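Local atomic coordinates of membrane-associated protein VP24 (Marburg virus - Musoke, Kenya, 1980, PDB entry 4OR8), a protein that may act as a minor matrix protein in nucleocapsid assembly and virion budding, and interacts with the viral nucleoprotein. Residues 108-113 / 213-218; 114-119 / 138-143; 190-195 / 201-206. All coordinates share one frame; numbering follows the deposited sequence.

Contact 1: 108-113 / 213-218; sequences LRILLG and VEVRRI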
ATOM      1  N   LEU B 108      10.784  -8.079  -4.968  1.00 18.05           N
ATOM      2  CA  LEU B 108      10.229  -7.596  -6.222  1.00 15.33           C
ATOM      3  C   LEU B 108      10.824  -8.386  -7.372  1.00 19.62           C
ATOM      4  O   LEU B 108      10.130  -8.739  -8.324  1.00 21.02           O
ATOM      5  CB  LEU B 108      10.526  -6.109  -6.418  1.00 12.80           C
ATOM      6  CG  LEU B 108      10.073  -5.548  -7.770  1.00 14.65           C
ATOM      7  CD1 LEU B 108       8.560  -5.542  -7.866  1.00 17.90           C
ATOM      8  CD2 LEU B 108      10.628  -4.161  -8.008  1.00 17.84           C
ATOM      9  N   ARG B 109      12.122  -8.656  -7.271  1.00 18.56           N
ATOM     10  CA  ARG B 109      12.836  -9.411  -8.291  1.00 21.60           C
ATOM     11  C   ARG B 109      12.210 -10.788  -8.445  1.00 17.91           C
ATOM     12  O   ARG B 109      11.987 -11.259  -9.557  1.00 16.98           O
ATOM     13  CB  ARG B 109      14.310  -9.534  -7.910  1.00 21.09           C
ATOM     14  CG  ARG B 109      15.208 -10.103  -8.992  1.00 22.56           C
ATOM     15  CD  ARG B 109      16.628 -10.270  -8.461  1.00 30.52           C
ATOM     16  NE  ARG B 109      17.483 -11.038  -9.363  1.00 29.19           N
ATOM     17  CZ  ARG B 109      18.427 -10.509 -10.131  1.00 31.31           C
ATOM     18  NH1 ARG B 109      18.651  -9.201 -10.111  1.00 32.63           N
ATOM     19  NH2 ARG B 109      19.152 -11.290 -10.919  1.00 35.53           N
ATOM     20  N   ILE B 110      11.920 -11.418  -7.312  1.00 20.70           N
ATOM     21  CA  ILE B 110      11.258 -12.715  -7.282  1.00 18.40           C
ATOM     22  C   ILE B 110       9.877 -12.629  -7.922  1.00 16.49           C
ATOM     23  O   ILE B 110       9.482 -13.499  -8.698  1.00 18.83           O
ATOM     24  CB  ILE B 110      11.126 -13.229  -5.834  1.00 19.35           C
ATOM     25  CG1 ILE B 110      12.504 -13.598  -5.280  1.00 21.37           C
ATOM     26  CG2 ILE B 110      10.193 -14.424  -5.761  1.00 18.94           C
ATOM     27  CD1 ILE B 110      12.473 -14.103  -3.857  1.00 21.38           C
ATOM     28  N   LEU B 111       9.155 -11.564  -7.597  1.00 19.35           N
ATOM     29  CA  LEU B 111       7.809 -11.355  -8.107  1.00 17.20           C
ATOM     30  C   LEU B 111       7.843 -11.210  -9.628  1.00 17.94           C
ATOM     31  O   LEU B 111       6.994 -11.753 -10.335  1.00 19.65           O
ATOM     32  CB  LEU B 111       7.191 -10.121  -7.445  1.00 20.07           C
ATOM     33  CG  LEU B 111       5.673  -9.945  -7.467  1.00 23.42           C
ATOM     34  CD1 LEU B 111       5.246  -9.039  -6.325  1.00 17.88           C
ATOM     35  CD2 LEU B 111       5.216  -9.367  -8.793  1.00 28.39           C
ATOM     36  N   LEU B 112       8.839 -10.487 -10.126  1.00 16.63           N
ATOM     37  CA  LEU B 112       9.001 -10.307 -11.563  0.58 16.62           C
ATOM     38  C   LEU B 112       9.302 -11.628 -12.261  1.00 19.55           C
ATOM     39  O   LEU B 112       8.828 -11.874 -13.370  1.00 22.95           O
ATOM     40  CB  LEU B 112      10.092  -9.279 -11.864  0.58 15.16           C
ATOM     41  CG  LEU B 112       9.626  -7.825 -11.847  0.58 14.84           C
ATOM     42  CD1 LEU B 112      10.785  -6.881 -12.095  0.58 20.61           C
ATOM     43  CD2 LEU B 112       8.549  -7.620 -12.893  0.58 18.46           C
ATOM     44  N   GLY B 113      10.089 -12.477 -11.608  1.00 20.58           N
ATOM     45  CA  GLY B 113      10.410 -13.782 -12.153  1.00 19.32           C
ATOM     46  C   GLY B 113       9.156 -14.608 -12.369  1.00 19.41           C
ATOM     47  O   GLY B 113       9.019 -15.306 -13.372  1.00 18.20           O
ATOM     48  N   VAL B 213       5.873 -11.779  -0.233  1.00 17.28           N
ATOM     49  CA  VAL B 213       6.456 -12.727  -1.174  1.00 16.68           C
ATOM     50  C   VAL B 213       7.285 -13.767  -0.433  1.00 24.39           C
ATOM     51  O   VAL B 213       8.293 -13.442   0.194  1.00 25.74           O
ATOM     52  CB  VAL B 213       7.332 -12.022  -2.221  1.00 14.81           C
ATOM     53  CG1 VAL B 213       8.008 -13.044  -3.118  1.00 14.49           C
ATOM     54  CG2 VAL B 213       6.496 -11.050  -3.043  1.00 15.13           C
ATOM     55  N   GLU B 214       6.854 -15.020  -0.516  1.00 18.34           N
ATOM     56  CA  GLU B 214       7.465 -16.105   0.241  1.00 27.54           C
ATOM     57  C   GLU B 214       8.011 -17.199  -0.674  1.00 25.29           C
ATOM     58  O   GLU B 214       7.329 -17.643  -1.597  1.00 28.80           O
ATOM     59  CB  GLU B 214       6.430 -16.694   1.199  1.00 27.18           C
ATOM     60  CG  GLU B 214       6.755 -18.082   1.698  1.00 38.70           C
ATOM     61  CD  GLU B 214       5.601 -18.702   2.463  1.00 46.62           C
ATOM     62  OE1 GLU B 214       4.538 -18.052   2.570  1.00 37.43           O
ATOM     63  OE2 GLU B 214       5.758 -19.840   2.955  1.00 47.10           O
ATOM     64  N   VAL B 215       9.241 -17.632  -0.418  1.00 14.31           N
ATOM     65  CA  VAL B 215       9.855 -18.691  -1.214  1.00 21.71           C
ATOM     66  C   VAL B 215      10.373 -19.849  -0.361  1.00 18.85           C
ATOM     67  O   VAL B 215      11.174 -19.650   0.554  1.00 20.47           O
ATOM     68  CB  VAL B 215      11.023 -18.155  -2.066  1.00 21.19           C
ATOM     69  CG1 VAL B 215      11.655 -19.283  -2.872  1.00 21.43           C
ATOM     70  CG2 VAL B 215      10.550 -17.044  -2.980  1.00 18.57           C
ATOM     71  N   ARG B 216       9.914 -21.059  -0.664  1.00 14.95           N
ATOM     72  CA  ARG B 216      10.427 -22.255  -0.004  1.00 16.25           C
ATOM     73  C   ARG B 216      11.305 -23.034  -0.974  1.00 22.51           C
ATOM     74  O   ARG B 216      10.817 -23.612  -1.943  1.00 24.91           O
ATOM     75  CB  ARG B 216       9.281 -23.130   0.501  1.00 19.49           C
ATOM     76  CG  ARG B 216       8.366 -22.435   1.498  1.00 30.66           C
ATOM     77  CD  ARG B 216       7.179 -23.312   1.858  1.00 30.19           C
ATOM     78  NE  ARG B 216       6.282 -22.667   2.812  1.00 30.49           N
ATOM     79  CZ  ARG B 216       5.171 -23.225   3.284  1.00 46.48           C
ATOM     80  NH1 ARG B 216       4.816 -24.442   2.891  1.00 42.80           N
ATOM     81  NH2 ARG B 216       4.412 -22.567   4.149  1.00 49.12           N
ATOM     82  N   ARG B 217      12.607 -23.034  -0.712  1.00 29.36           N
ATOM     83  CA  ARG B 217      13.565 -23.647  -1.622  1.00 31.54           C
ATOM     84  C   ARG B 217      14.432 -24.692  -0.926  1.00 40.62           C
ATOM     85  O   ARG B 217      14.245 -24.992   0.254  1.00 41.11           O
ATOM     86  CB  ARG B 217      14.460 -22.572  -2.239  1.00 30.83           C
ATOM     87  CG  ARG B 217      15.312 -21.829  -1.225  1.00 32.96           C
ATOM     88  CD  ARG B 217      16.418 -21.043  -1.907  1.00 42.91           C
ATOM     89  NE  ARG B 217      15.910 -19.910  -2.675  1.00 43.33           N
ATOM     90  CZ  ARG B 217      16.076 -18.638  -2.328  1.00 41.34           C
ATOM     91  NH1 ARG B 217      16.746 -18.334  -1.223  1.00 31.68           N
ATOM     92  NH2 ARG B 217      15.581 -17.670  -3.088  1.00 38.37           N
ATOM     93  N   ILE B 218      15.377 -25.250  -1.673  1.00 41.36           N
ATOM     94  CA  ILE B 218      16.359 -26.164  -1.109  1.00 30.86           C
ATOM     95  C   ILE B 218      17.749 -25.575  -1.269  1.00 30.82           C
ATOM     96  O   ILE B 218      18.211 -25.343  -2.385  1.00 34.37           O
ATOM     97  CB  ILE B 218      16.313 -27.545  -1.780  1.00 31.67           C
ATOM     98  CG1 ILE B 218      14.992 -28.242  -1.462  1.00 36.75           C
ATOM     99  CG2 ILE B 218      17.481 -28.397  -1.316  1.00 31.30           C
ATOM    100  CD1 ILE B 218      14.879 -29.627  -2.048  1.00 41.54           C
TER
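The apolar contacts all come from I110 and L111 on the helix and V213 and V215 on the strand. V213 uses both of its branches. CG1 of V213 meets CG2 of I110 at 3.7 Å, and the two side chains run past each other in opposite directions. CG2 of V213 reaches CD1 of L111 at 4.0 Å, with the side chains at about a right angle. The CG1-CD1 arm of I110 is extended (chi2 180°), which carries CD1 to CG2 of V215 at 3.6 Å. L111 continues onto I204 of the next strand and onto F175 of helix 161-178.

The ionic pair lies within the strand. E214 points away from the helix, and its OE2 takes NE of R216 at 2.9 Å, nearly along the C-O axis. The carboxylate oxygen sits 26° out of the guanidinium plane. OE1 of E214 is hydrogen-bonded to Y22 of the second subunit.

No hydrogen bond joins helix to strand. The helix axis crosses the strand at 76°, 9.0 Å away, and methyl groups make the closest contacts. Residues 213-215 thus divide their chemistry: V213 and V215 bury against the helix, while the E214 carboxylate serves the subunit interface.

Contact 2: 114-119 / 138-143; sequences VALKDQ and EWLLLE
L140, which meets L116 across the contact, also lays its CD2 on one face of the W139 indole. That methyl stands 3.7 Å above the ring plane, offset toward the rim. At the ring edge, in its plane, lies CD of the E143 carboxylate. Outside the two segments, R109 makes a cation-pi contact with the indole, and T145 OG1 is hydrogen-bonded to NE1 of W139.

The two methyls of L140 thus do different work. CD1 of L140 turns to CD2 of L116 at 3.7 Å, and the two side chains cross at about a right angle. L141 makes the second touch. Its CG stands anti to the carbonyl carbon (chi1 -68°), and its CD2 comes within 4.1 Å of the backbone N of V114. The V114 side chain is more distant, with CG2 4.4 Å from CD2 of L141. V114 and L141 both go on to touch I202 of the sheet.

A type I turn runs from A115 to D118, beside the last turn of helix 127-142. The side-chain contacts between 114-119 and 138-143 are apolar, and no hydrogen bond crosses them. The contact relies on leucine and valine packing, without hydrogen bonds to fix a direction.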
ATOM      1  N   VAL B 114       8.234 -14.517 -11.418  1.00 19.07           N
ATOM      2  CA  VAL B 114       6.950 -15.196 -11.517  1.00 18.60           C
ATOM      3  C   VAL B 114       6.113 -14.645 -12.672  1.00 19.42           C
ATOM      4  O   VAL B 114       5.516 -15.406 -13.434  1.00 22.78           O
ATOM      5  CB  VAL B 114       6.163 -15.080 -10.192  1.00 18.26           C
ATOM      6  CG1 VAL B 114       4.739 -15.591 -10.356  1.00 22.10           C
ATOM      7  CG2 VAL B 114       6.879 -15.837  -9.092  1.00 19.13           C
ATOM      8  N   ALA B 115       6.085 -13.320 -12.797  1.00 19.70           N
ATOM      9  CA  ALA B 115       5.294 -12.641 -13.822  1.00 17.65           C
ATOM     10  C   ALA B 115       5.717 -13.057 -15.226  1.00 28.56           C
ATOM     11  O   ALA B 115       4.882 -13.225 -16.114  1.00 30.76           O
ATOM     12  CB  ALA B 115       5.410 -11.140 -13.669  1.00 15.46           C
ATOM     13  N   LEU B 116       7.019 -13.229 -15.424  1.00 24.75           N
ATOM     14  CA  LEU B 116       7.538 -13.658 -16.719  1.00 21.73           C
ATOM     15  C   LEU B 116       7.061 -15.053 -17.117  1.00 28.11           C
ATOM     16  O   LEU B 116       7.146 -15.428 -18.288  1.00 34.52           O
ATOM     17  CB  LEU B 116       9.068 -13.614 -16.738  1.00 21.50           C
ATOM     18  CG  LEU B 116       9.766 -12.350 -17.247  1.00 19.84           C
ATOM     19  CD1 LEU B 116       9.272 -11.112 -16.525  1.00 19.56           C
ATOM     20  CD2 LEU B 116      11.269 -12.494 -17.083  1.00 21.36           C
ATOM     21  N   LYS B 117       6.571 -15.825 -16.152  1.00 26.32           N
ATOM     22  CA  LYS B 117       6.089 -17.168 -16.461  1.00 30.76           C
ATOM     23  C   LYS B 117       4.566 -17.217 -16.536  1.00 30.15           C
ATOM     24  O   LYS B 117       3.993 -18.297 -16.635  1.00 33.31           O
ATOM     25  CB  LYS B 117       6.608 -18.212 -15.461  1.00 31.83           C
ATOM     26  CG  LYS B 117       8.128 -18.330 -15.408  1.00 43.93           C
ATOM     27  CD  LYS B 117       8.726 -18.685 -16.765  1.00 52.37           C
ATOM     28  CE  LYS B 117       8.315 -20.086 -17.199  1.00 66.72           C
ATOM     29  NZ  LYS B 117       8.852 -20.433 -18.546  1.00 65.61           N
ATOM     30  N   ASP B 118       3.917 -16.051 -16.507  1.00 33.13           N
ATOM     31  CA  ASP B 118       2.456 -15.977 -16.610  1.00 27.48           C
ATOM     32  C   ASP B 118       1.964 -16.615 -17.911  1.00 37.65           C
ATOM     33  O   ASP B 118       2.494 -16.339 -18.986  1.00 41.36           O
ATOM     34  CB  ASP B 118       1.959 -14.527 -16.509  1.00 33.45           C
ATOM     35  CG  ASP B 118       0.460 -14.438 -16.214  1.00 44.93           C
ATOM     36  OD1 ASP B 118       0.019 -15.008 -15.191  1.00 57.32           O
ATOM     37  OD2 ASP B 118      -0.281 -13.806 -17.000  1.00 46.83           O
ATOM     38  N   GLN B 119       0.947 -17.467 -17.806  1.00 47.02           N
ATOM     39  CA  GLN B 119       0.425 -18.210 -18.955  1.00 46.61           C
ATOM     40  C   GLN B 119      -0.180 -17.309 -20.031  1.00 36.43           C
ATOM     41  O   GLN B 119      -0.196 -17.655 -21.213  1.00 32.45           O
ATOM     42  CB  GLN B 119      -0.608 -19.253 -18.506  1.00 57.22           C
ATOM     43  CG  GLN B 119      -1.865 -18.674 -17.847  1.00 64.71           C
ATOM     44  CD  GLN B 119      -1.637 -18.223 -16.408  1.00 73.91           C
ATOM     45  OE1 GLN B 119      -0.774 -18.754 -15.704  1.00 54.36           O
ATOM     46  NE2 GLN B 119      -2.412 -17.235 -15.968  1.00 50.92           N
ATOM     47  N   GLU B 138      14.533 -17.368 -14.934  1.00 20.30           N
ATOM     48  CA  GLU B 138      15.426 -18.113 -14.054  1.00 20.70           C
ATOM     49  C   GLU B 138      16.460 -17.189 -13.431  1.00 22.92           C
ATOM     50  O   GLU B 138      16.808 -17.333 -12.261  1.00 26.69           O
ATOM     51  CB  GLU B 138      16.122 -19.249 -14.807  1.00 19.43           C
ATOM     52  CG  GLU B 138      15.236 -20.453 -15.077  1.00 36.84           C
ATOM     53  CD  GLU B 138      15.981 -21.598 -15.747  1.00 59.52           C
ATOM     54  OE1 GLU B 138      17.119 -21.385 -16.219  1.00 52.22           O
ATOM     55  OE2 GLU B 138      15.424 -22.716 -15.800  1.00 60.78           O
ATOM     56  N   TRP B 139      16.941 -16.239 -14.224  1.00 17.26           N
ATOM     57  CA  TRP B 139      17.922 -15.266 -13.762  1.00 21.88           C
ATOM     58  C   TRP B 139      17.364 -14.392 -12.642  1.00 29.52           C
ATOM     59  O   TRP B 139      18.067 -14.069 -11.684  1.00 32.30           O
ATOM     60  CB  TRP B 139      18.401 -14.402 -14.931  1.00 23.00           C
ATOM     61  CG  TRP B 139      19.070 -13.136 -14.514  1.00 24.96           C
ATOM     62  CD1 TRP B 139      20.211 -13.017 -13.780  1.00 27.00           C
ATOM     63  CD2 TRP B 139      18.649 -11.801 -14.821  1.00 20.39           C
ATOM     64  NE1 TRP B 139      20.523 -11.690 -13.601  1.00 28.13           N
ATOM     65  CE2 TRP B 139      19.579 -10.923 -14.232  1.00 22.87           C
ATOM     66  CE3 TRP B 139      17.572 -11.264 -15.533  1.00 22.01           C
ATOM     67  CZ2 TRP B 139      19.467  -9.540 -14.331  1.00 25.73           C
ATOM     68  CZ3 TRP B 139      17.465  -9.887 -15.635  1.00 22.56           C
ATOM     69  CH2 TRP B 139      18.406  -9.042 -15.036  1.00 28.71           C
ATOM     70  N   LEU B 140      16.095 -14.016 -12.760  1.00 20.43           N
ATOM     71  CA  LEU B 140      15.468 -13.173 -11.750  1.00 20.30           C
ATOM     72  C   LEU B 140      15.165 -13.942 -10.466  1.00 26.21           C
ATOM     73  O   LEU B 140      15.268 -13.394  -9.370  1.00 29.90           O
ATOM     74  CB  LEU B 140      14.195 -12.531 -12.303  1.00 22.17           C
ATOM     75  CG  LEU B 140      14.408 -11.497 -13.410  1.00 22.08           C
ATOM     76  CD1 LEU B 140      13.106 -11.206 -14.130  1.00 20.20           C
ATOM     77  CD2 LEU B 140      14.997 -10.224 -12.829  1.00 26.46           C
ATOM     78  N   LEU B 141      14.803 -15.212 -10.602  1.00 19.38           N
ATOM     79  CA  LEU B 141      14.418 -16.016  -9.448  1.00 21.02           C
ATOM     80  C   LEU B 141      15.609 -16.577  -8.676  1.00 32.18           C
ATOM     81  O   LEU B 141      15.574 -16.659  -7.449  1.00 35.63           O
ATOM     82  CB  LEU B 141      13.497 -17.164  -9.874  1.00 27.25           C
ATOM     83  CG  LEU B 141      12.098 -16.791 -10.365  1.00 24.16           C
ATOM     84  CD1 LEU B 141      11.388 -18.006 -10.930  1.00 36.92           C
ATOM     85  CD2 LEU B 141      11.289 -16.178  -9.239  1.00 23.79           C
ATOM     86  N   LEU B 142      16.660 -16.963  -9.392  1.00 28.54           N
ATOM     87  CA  LEU B 142      17.775 -17.675  -8.771  1.00 33.37           C
ATOM     88  C   LEU B 142      19.008 -16.810  -8.504  1.00 37.43           C
ATOM     89  O   LEU B 142      19.854 -17.169  -7.687  1.00 41.45           O
ATOM     90  CB  LEU B 142      18.167 -18.885  -9.622  1.00 38.27           C
ATOM     91  CG  LEU B 142      17.077 -19.929  -9.861  1.00 36.39           C
ATOM     92  CD1 LEU B 142      17.594 -21.033 -10.763  1.00 33.21           C
ATOM     93  CD2 LEU B 142      16.585 -20.497  -8.542  1.00 35.07           C
ATOM     94  N   GLU B 143      19.112 -15.675  -9.186  1.00 41.07           N
ATOM     95  CA  GLU B 143      20.298 -14.835  -9.058  1.00 39.40           C
ATOM     96  C   GLU B 143      19.981 -13.455  -8.499  1.00 40.98           C
ATOM     97  O   GLU B 143      18.817 -13.060  -8.398  1.00 35.19           O
ATOM     98  CB  GLU B 143      20.997 -14.693 -10.411  1.00 44.06           C
ATOM     99  CG  GLU B 143      21.221 -16.010 -11.133  1.00 49.62           C
ATOM    100  CD  GLU B 143      21.769 -15.818 -12.533  1.00 69.22           C
ATOM    101  OE1 GLU B 143      22.784 -15.103 -12.683  1.00 67.06           O
ATOM    102  OE2 GLU B 143      21.179 -16.376 -13.483  1.00 78.11           O
TER

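Contact 3: 190-195 / 201-206; sequences PSSIEI and QIIITR
S192 and T205 meet through their hydroxyls across a non-hydrogen-bonded pair. OG of S192 lies 2.6 Å from OG1 of T205, a hydrogen bond in which either could be the donor. Both oxygens take the rotamer anti to the carbonyl carbon (chi1 -64° for S192, -57° for T205), and this brings them together. CG2 of T205 rests 3.3 Å from OG of S192.

E194 shares this face with them. Its extended chain runs beside I203, pointing the same way, and CG of E194 packs on CG1 of I203 at 3.6 Å. The carboxylate goes beyond the segments: OE2 is hydrogen-bonded to S19 of the second subunit. Q201 lies alongside E194, but NE2 of Q201 stays 4.0 Å from OE1 of E194.

The strands form an antiparallel beta hairpin. I193 with I204 and I195 with I202 are its hydrogen-bonded pairs. N of I204 gives a nearly straight bond to O of I193 at 2.9 Å, and N of I202 reaches O of I195 at 2.8 Å. Just before the first strand begins, O of S191 accepts a hydrogen bond from N of R206 at 3.1 Å. S192, I193 and E194 also pair with an antiparallel strand of the second subunit, so the sheet continues into it.

The paired isoleucines occupy the other face. I195 has CG1 anti to the backbone N (chi1 -168°), which places CG2 between N and the carbonyl carbon. That CG2 packs 3.8 Å from CB of I202. This face lies against helix 104-115. R206 stretches away from the hairpin to the carbonyl of L181, and E240 makes a salt bridge with its NH2.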
ATOM      1  N   PRO B 190      -9.825 -15.753  -2.268  1.00 25.55           N
ATOM      2  CA  PRO B 190      -8.458 -16.001  -2.739  1.00 27.56           C
ATOM      3  C   PRO B 190      -7.517 -14.881  -2.330  1.00 14.82           C
ATOM      4  O   PRO B 190      -7.569 -13.788  -2.891  1.00 13.89           O
ATOM      5  CB  PRO B 190      -8.615 -16.021  -4.261  1.00 29.42           C
ATOM      6  CG  PRO B 190     -10.026 -16.423  -4.480  1.00 22.54           C
ATOM      7  CD  PRO B 190     -10.797 -15.781  -3.373  1.00 22.02           C
ATOM      8  N   SER B 191      -6.667 -15.158  -1.350  1.00 15.51           N
ATOM      9  CA  SER B 191      -5.770 -14.148  -0.817  1.00 17.47           C
ATOM     10  C   SER B 191      -4.332 -14.382  -1.259  1.00 14.45           C
ATOM     11  O   SER B 191      -3.445 -13.602  -0.925  1.00 16.92           O
ATOM     12  CB  SER B 191      -5.852 -14.123   0.709  1.00 21.44           C
ATOM     13  OG  SER B 191      -5.531 -15.390   1.251  1.00 22.44           O
ATOM     14  N   SER B 192      -4.106 -15.453  -2.013  1.00 15.51           N
ATOM     15  CA  SER B 192      -2.752 -15.825  -2.400  1.00 11.79           C
ATOM     16  C   SER B 192      -2.660 -16.378  -3.811  1.00 16.02           C
ATOM     17  O   SER B 192      -3.654 -16.812  -4.394  1.00 16.61           O
ATOM     18  CB  SER B 192      -2.178 -16.855  -1.424  1.00 14.98           C
ATOM     19  OG  SER B 192      -2.038 -16.315  -0.122  1.00 19.75           O
ATOM     20  N   ILE B 193      -1.444 -16.351  -4.348  1.00 12.83           N
ATOM     21  CA  ILE B 193      -1.128 -17.017  -5.600  1.00 16.21           C
ATOM     22  C   ILE B 193       0.084 -17.909  -5.382  1.00 15.27           C
ATOM     23  O   ILE B 193       1.148 -17.433  -4.993  1.00 17.64           O
ATOM     24  CB  ILE B 193      -0.797 -16.014  -6.708  1.00 17.10           C
ATOM     25  CG1 ILE B 193      -1.974 -15.076  -6.952  1.00 17.29           C
ATOM     26  CG2 ILE B 193      -0.440 -16.744  -7.990  1.00 18.35           C
ATOM     27  CD1 ILE B 193      -1.645 -13.938  -7.883  1.00 26.41           C
ATOM     28  N   GLU B 194      -0.078 -19.205  -5.625  1.00 23.98           N
ATOM     29  CA  GLU B 194       1.023 -20.145  -5.453  1.00 18.26           C
ATOM     30  C   GLU B 194       1.525 -20.642  -6.794  1.00 22.16           C
ATOM     31  O   GLU B 194       0.769 -20.740  -7.756  1.00 25.02           O
ATOM     32  CB  GLU B 194       0.595 -21.330  -4.594  1.00 18.63           C
ATOM     33  CG  GLU B 194      -0.016 -20.933  -3.269  1.00 26.53           C
ATOM     34  CD  GLU B 194      -0.223 -22.118  -2.356  1.00 29.27           C
ATOM     35  OE1 GLU B 194       0.292 -23.209  -2.678  1.00 44.62           O
ATOM     36  OE2 GLU B 194      -0.901 -21.957  -1.319  1.00 40.87           O
ATOM     37  N   ILE B 195       2.812 -20.960  -6.849  1.00 28.55           N
ATOM     38  CA  ILE B 195       3.421 -21.463  -8.068  1.00 23.58           C
ATOM     39  C   ILE B 195       4.699 -22.228  -7.731  1.00 25.78           C
ATOM     40  O   ILE B 195       5.350 -21.948  -6.725  1.00 30.45           O
ATOM     41  CB  ILE B 195       3.719 -20.303  -9.051  1.00 27.01           C
ATOM     42  CG1 ILE B 195       4.089 -20.837 -10.436  1.00 34.16           C
ATOM     43  CG2 ILE B 195       4.807 -19.394  -8.505  1.00 23.54           C
ATOM     44  CD1 ILE B 195       4.211 -19.763 -11.485  1.00 37.01           C
ATOM     45  N   GLN B 201       9.022 -23.603  -4.289  1.00 25.69           N
ATOM     46  CA  GLN B 201       7.637 -23.182  -4.130  1.00 27.66           C
ATOM     47  C   GLN B 201       7.540 -21.703  -3.770  1.00 26.79           C
ATOM     48  O   GLN B 201       8.052 -21.272  -2.740  1.00 28.77           O
ATOM     49  CB  GLN B 201       6.947 -24.020  -3.055  1.00 23.54           C
ATOM     50  CG  GLN B 201       5.434 -23.923  -3.091  1.00 39.20           C
ATOM     51  CD  GLN B 201       4.777 -24.563  -1.886  1.00 53.75           C
ATOM     52  OE1 GLN B 201       5.227 -24.389  -0.751  1.00 50.54           O
ATOM     53  NE2 GLN B 201       3.706 -25.311  -2.125  1.00 57.39           N
ATOM     54  N   ILE B 202       6.872 -20.933  -4.620  1.00 26.33           N
ATOM     55  CA  ILE B 202       6.720 -19.501  -4.395  1.00 23.89           C
ATOM     56  C   ILE B 202       5.268 -19.143  -4.089  1.00 20.18           C
ATOM     57  O   ILE B 202       4.357 -19.549  -4.807  1.00 20.48           O
ATOM     58  CB  ILE B 202       7.200 -18.695  -5.613  1.00 22.04           C
ATOM     59  CG1 ILE B 202       8.643 -19.067  -5.956  1.00 23.88           C
ATOM     60  CG2 ILE B 202       7.075 -17.201  -5.354  1.00 16.41           C
ATOM     61  CD1 ILE B 202       9.184 -18.351  -7.172  1.00 30.79           C
ATOM     62  N   ILE B 203       5.061 -18.384  -3.015  1.00 20.88           N
ATOM     63  CA  ILE B 203       3.722 -17.972  -2.607  1.00 16.13           C
ATOM     64  C   ILE B 203       3.619 -16.465  -2.384  1.00 16.75           C
ATOM     65  O   ILE B 203       4.341 -15.896  -1.566  1.00 16.99           O
ATOM     66  CB  ILE B 203       3.276 -18.699  -1.327  1.00 17.87           C
ATOM     67  CG1 ILE B 203       3.043 -20.184  -1.613  1.00 28.44           C
ATOM     68  CG2 ILE B 203       2.008 -18.070  -0.777  1.00 17.55           C
ATOM     69  CD1 ILE B 203       3.982 -21.112  -0.881  1.00 36.72           C
ATOM     70  N   ILE B 204       2.710 -15.826  -3.112  1.00 14.51           N
ATOM     71  CA  ILE B 204       2.478 -14.392  -2.975  1.00 14.16           C
ATOM     72  C   ILE B 204       1.125 -14.119  -2.328  1.00 13.95           C
ATOM     73  O   ILE B 204       0.085 -14.483  -2.869  1.00 20.92           O
ATOM     74  CB  ILE B 204       2.528 -13.691  -4.338  1.00 17.36           C
ATOM     75  CG1 ILE B 204       3.877 -13.948  -5.010  1.00 16.46           C
ATOM     76  CG2 ILE B 204       2.271 -12.197  -4.185  1.00 12.72           C
ATOM     77  CD1 ILE B 204       3.922 -13.526  -6.458  1.00 28.79           C
ATOM     78  N   THR B 205       1.145 -13.467  -1.173  1.00  9.17           N
ATOM     79  CA  THR B 205      -0.075 -13.202  -0.421  1.00 10.50           C
ATOM     80  C   THR B 205      -0.292 -11.703  -0.220  1.00 18.93           C
ATOM     81  O   THR B 205       0.635 -10.973   0.141  1.00 16.64           O
ATOM     82  CB  THR B 205      -0.029 -13.889   0.952  1.00 11.38           C
ATOM     83  OG1 THR B 205       0.178 -15.295   0.776  1.00 20.45           O
ATOM     84  CG2 THR B 205      -1.321 -13.663   1.714  1.00 13.13           C
ATOM     85  N   ARG B 206      -1.515 -11.242  -0.455  1.00 15.30           N
ATOM     86  CA  ARG B 206      -1.826  -9.837  -0.232  1.00 16.14           C
ATOM     87  C   ARG B 206      -2.169  -9.561   1.230  1.00 24.01           C
ATOM     88  O   ARG B 206      -3.079 -10.170   1.797  1.00 24.06           O
ATOM     89  CB  ARG B 206      -2.966  -9.370  -1.135  1.00 15.12           C
ATOM     90  CG  ARG B 206      -3.271  -7.895  -0.981  1.00 14.31           C
ATOM     91  CD  ARG B 206      -4.309  -7.422  -1.979  1.00 16.26           C
ATOM     92  NE  ARG B 206      -4.382  -5.963  -1.998  1.00 20.29           N
ATOM     93  CZ  ARG B 206      -5.082  -5.258  -2.878  1.00 19.21           C
ATOM     94  NH1 ARG B 206      -5.782  -5.875  -3.822  1.00 19.31           N
ATOM     95  NH2 ARG B 206      -5.082  -3.934  -2.816  1.00 21.26           N
TER

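All three contacts are buried, with contact 1 nearest the centre of the chain and contact 3 farthest from it. Contacts 1 and 2 both use helix 104-115. Contact 1 sets it on the sheet and contact 2 on helix 127-142. R109 ties these two together, as its NH2 probably donates a hydrogen bond to the carbonyl of W139. Contacts 1 and 3 share the sheet, since strands 201-206 and 210-221 are neighbours in it, joined by backbone hydrogen bonds. Contacts 2 and 3 meet where leucine and valine packing reaches the hairpin's isoleucine face. In contacts 1 and 2 the side chains that meet are apolar and no hydrogen bond crosses. Contact 3 adds backbone and hydroxyl hydrogen bonds. Contacts 1 and 3 both reach the second subunit.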